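Local coordinates for protein histone acetyltransferase HPA2 and related acetyltransferases (Corynebacterium glutamicum ATCC 13032, PDB 2QEC) that is a GNAT-fold protein that probably transfers an acyl group, most likely acetyl from acetyl-CoA, to an acceptor substrate, at residues E157-E162 with L175-L180. The protein carries 1 engineered substitution. Numbering follows the deposited sequence.
Sequences EAIYLE and LGFVPL
Leu-161 lays its CD2 methyl over one face of the Phe-177 ring, a CH-pi contact with the carbon 3.8 Å from the ring centroid and 26° off the normal. The methyl is shifted toward the rim, so its closest approach is to Phe-177 CE2, at 3.4 Å. The leucine reaches this place because its CG stands between the backbone N and the carbonyl carbon (chi1 58°), which swings a side chain that does not start toward the partner round to meet it. Ile-159 packs on the outer end of the same ring: its CG2 methyl lies 3.8 Å from Phe-177 CE2, and the side chain also touches Ile-151 and Ala-154 of helix 142-154. A flat phenylalanine suits this buried place, since its ring extends from the loop just before strand 178-183 to both branched side chains of strand 159-163.

The second patch is much sparser. Leu-180 CD1 meets the edge of the Tyr-160 ring, near its plane and 3.9 Å from Tyr-160 CE1, and Tyr-160 is its one partner in 157-162. The phenol is directed to the more polar end, where Tyr-160 OH gives a very short hydrogen bond to OE2 of the partly exposed Glu-162, 2.5 Å long. Leu-180 also packs on Trp-196 of the second subunit.

Gly-176, with positive phi, is the C' residue of the Schellman motif closing helix 166-174; a CB here would jam against Leu-175 O, which favours glycine. Strand 192-197 lies between strands 159-163 and 178-183, antiparallel to both, the last strand inserted between its two predecessors as in the C-terminal half of the GNAT fold.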
ATOM      1  N   GLU A 157      -2.486  13.691   4.503  1.00 41.26           N
ATOM      2  CA  GLU A 157      -3.180  12.489   4.168  1.00 42.77           C
ATOM      3  C   GLU A 157      -2.496  11.794   2.974  1.00 42.75           C
ATOM      4  O   GLU A 157      -1.750  12.410   2.196  1.00 41.56           O
ATOM      5  CB  GLU A 157      -4.665  12.811   3.915  1.00 42.19           C
ATOM      6  CG  GLU A 157      -5.356  13.410   5.176  1.00 46.48           C
ATOM      7  CD  GLU A 157      -6.716  14.053   4.937  1.00 49.23           C
ATOM      8  OE1 GLU A 157      -7.033  14.523   3.817  1.00 49.07           O
ATOM      9  OE2 GLU A 157      -7.477  14.160   5.929  1.00 59.01           O
ATOM     10  N   ALA A 158      -2.832  10.531   2.813  1.00 40.17           N
ATOM     11  CA  ALA A 158      -2.332   9.651   1.759  1.00 37.84           C
ATOM     12  C   ALA A 158      -3.049   9.867   0.415  1.00 40.75           C
ATOM     13  O   ALA A 158      -4.191  10.295   0.362  1.00 40.50           O
ATOM     14  CB  ALA A 158      -2.488   8.223   2.202  1.00 40.72           C
ATOM     15  N   ILE A 159      -2.348   9.534  -0.660  1.00 40.91           N
ATOM     16  CA  ILE A 159      -2.888   9.570  -2.000  1.00 39.10           C
ATOM     17  C   ILE A 159      -2.526   8.249  -2.728  1.00 41.24           C
ATOM     18  O   ILE A 159      -1.385   7.820  -2.697  1.00 39.27           O
ATOM     19  CB  ILE A 159      -2.306  10.732  -2.791  1.00 37.83           C
ATOM     20  CG1 ILE A 159      -2.376  12.032  -1.978  1.00 40.17           C
ATOM     21  CG2 ILE A 159      -3.075  10.881  -4.130  1.00 39.58           C
ATOM     22  CD1 ILE A 159      -1.829  13.295  -2.735  1.00 39.37           C
ATOM     23  N   TYR A 160      -3.521   7.659  -3.397  1.00 37.56           N
ATOM     24  CA  TYR A 160      -3.363   6.540  -4.348  1.00 38.22           C
ATOM     25  C   TYR A 160      -3.587   7.017  -5.798  1.00 40.68           C
ATOM     26  O   TYR A 160      -4.428   7.862  -6.045  1.00 38.27           O
ATOM     27  CB  TYR A 160      -4.385   5.432  -3.969  1.00 40.03           C
ATOM     28  CG  TYR A 160      -4.421   4.211  -4.874  1.00 37.96           C
ATOM     29  CD1 TYR A 160      -3.516   3.202  -4.739  1.00 37.10           C
ATOM     30  CD2 TYR A 160      -5.351   4.116  -5.913  1.00 37.03           C
ATOM     31  CE1 TYR A 160      -3.535   2.073  -5.594  1.00 34.24           C
ATOM     32  CE2 TYR A 160      -5.373   3.014  -6.776  1.00 37.70           C
ATOM     33  CZ  TYR A 160      -4.455   1.973  -6.576  1.00 38.30           C
ATOM     34  OH  TYR A 160      -4.451   0.862  -7.400  1.00 36.96           O
ATOM     35  N   LEU A 161      -2.794   6.502  -6.733  1.00 39.58           N
ATOM     36  CA  LEU A 161      -3.031   6.636  -8.130  1.00 40.29           C
ATOM     37  C   LEU A 161      -2.478   5.413  -8.870  1.00 38.93           C
ATOM     38  O   LEU A 161      -1.782   4.571  -8.317  1.00 36.76           O
ATOM     39  CB  LEU A 161      -2.422   7.950  -8.681  1.00 40.41           C
ATOM     40  CG  LEU A 161      -0.910   8.177  -8.503  1.00 38.18           C
ATOM     41  CD1 LEU A 161      -0.081   7.374  -9.517  1.00 41.76           C
ATOM     42  CD2 LEU A 161      -0.593   9.625  -8.653  1.00 39.62           C
ATOM     43  N   GLU A 162      -2.823   5.308 -10.143  1.00 35.52           N
ATOM     44  CA  GLU A 162      -2.337   4.245 -11.019  1.00 34.92           C
ATOM     45  C   GLU A 162      -1.685   4.867 -12.207  1.00 41.94           C
ATOM     46  O   GLU A 162      -2.374   5.490 -13.012  1.00 39.43           O
ATOM     47  CB  GLU A 162      -3.512   3.382 -11.420  1.00 34.90           C
ATOM     48  CG  GLU A 162      -3.946   2.493 -10.240  1.00 39.09           C
ATOM     49  CD  GLU A 162      -5.365   1.948 -10.353  1.00 49.69           C
ATOM     50  OE1 GLU A 162      -6.018   2.243 -11.356  1.00 50.79           O
ATOM     51  OE2 GLU A 162      -5.803   1.178  -9.454  1.00 47.02           O
ATOM     52  N   LEU A 175       7.375  13.537  -6.813  1.00 50.23           N
ATOM     53  CA  LEU A 175       6.417  14.239  -5.949  1.00 49.78           C
ATOM     54  C   LEU A 175       6.093  13.513  -4.659  1.00 50.73           C
ATOM     55  O   LEU A 175       5.201  13.944  -3.922  1.00 54.38           O
ATOM     56  CB  LEU A 175       5.120  14.492  -6.730  1.00 50.46           C
ATOM     57  CG  LEU A 175       5.297  15.358  -7.958  1.00 51.64           C
ATOM     58  CD1 LEU A 175       4.064  15.255  -8.849  1.00 51.33           C
ATOM     59  CD2 LEU A 175       5.539  16.793  -7.545  1.00 57.63           C
ATOM     60  N   GLY A 176       6.835  12.450  -4.359  1.00 49.01           N
ATOM     61  CA  GLY A 176       6.672  11.705  -3.113  1.00 47.91           C
ATOM     62  C   GLY A 176       5.846  10.431  -3.154  1.00 49.10           C
ATOM     63  O   GLY A 176       5.627   9.837  -2.114  1.00 44.27           O
ATOM     64  N   PHE A 177       5.368  10.005  -4.322  1.00 48.11           N
ATOM     65  CA  PHE A 177       4.723   8.678  -4.455  1.00 46.88           C
ATOM     66  C   PHE A 177       5.730   7.536  -4.508  1.00 43.92           C
ATOM     67  O   PHE A 177       6.724   7.600  -5.228  1.00 45.66           O
ATOM     68  CB  PHE A 177       3.856   8.622  -5.710  1.00 47.17           C
ATOM     69  CG  PHE A 177       2.639   9.495  -5.655  1.00 41.73           C
ATOM     70  CD1 PHE A 177       2.738  10.874  -5.857  1.00 46.40           C
ATOM     71  CD2 PHE A 177       1.403   8.953  -5.376  1.00 39.40           C
ATOM     72  CE1 PHE A 177       1.623  11.677  -5.801  1.00 42.95           C
ATOM     73  CE2 PHE A 177       0.281   9.728  -5.346  1.00 40.96           C
ATOM     74  CZ  PHE A 177       0.395  11.121  -5.550  1.00 45.26           C
ATOM     75  N   VAL A 178       5.473   6.464  -3.760  1.00 44.38           N
ATOM     76  CA  VAL A 178       6.303   5.257  -3.855  1.00 44.32           C
ATOM     77  C   VAL A 178       5.526   4.160  -4.611  1.00 45.98           C
ATOM     78  O   VAL A 178       4.290   4.175  -4.616  1.00 43.35           O
ATOM     79  CB  VAL A 178       6.745   4.707  -2.476  1.00 45.88           C
ATOM     80  CG1 VAL A 178       7.560   5.729  -1.708  1.00 44.13           C
ATOM     81  CG2 VAL A 178       5.577   4.218  -1.682  1.00 50.73           C
ATOM     82  N   PRO A 179       6.244   3.234  -5.310  1.00 43.37           N
ATOM     83  CA  PRO A 179       5.470   2.202  -5.999  1.00 39.20           C
ATOM     84  C   PRO A 179       4.848   1.180  -5.034  1.00 40.31           C
ATOM     85  O   PRO A 179       5.450   0.825  -4.035  1.00 36.91           O
ATOM     86  CB  PRO A 179       6.513   1.491  -6.891  1.00 36.97           C
ATOM     87  CG  PRO A 179       7.861   1.810  -6.277  1.00 36.35           C
ATOM     88  CD  PRO A 179       7.696   3.156  -5.607  1.00 39.26           C
ATOM     89  N   LEU A 180       3.659   0.702  -5.390  1.00 37.91           N
ATOM     90  CA  LEU A 180       3.047  -0.464  -4.765  1.00 37.81           C
ATOM     91  C   LEU A 180       3.306  -1.682  -5.673  1.00 36.85           C
ATOM     92  O   LEU A 180       3.873  -2.664  -5.250  1.00 38.84           O
ATOM     93  CB  LEU A 180       1.558  -0.214  -4.584  1.00 36.37           C
ATOM     94  CG  LEU A 180       1.144   0.851  -3.555  1.00 37.20           C
ATOM     95  CD1 LEU A 180      -0.371   1.096  -3.630  1.00 33.75           C
ATOM     96  CD2 LEU A 180       1.454   0.375  -2.143  1.00 39.94           C
TER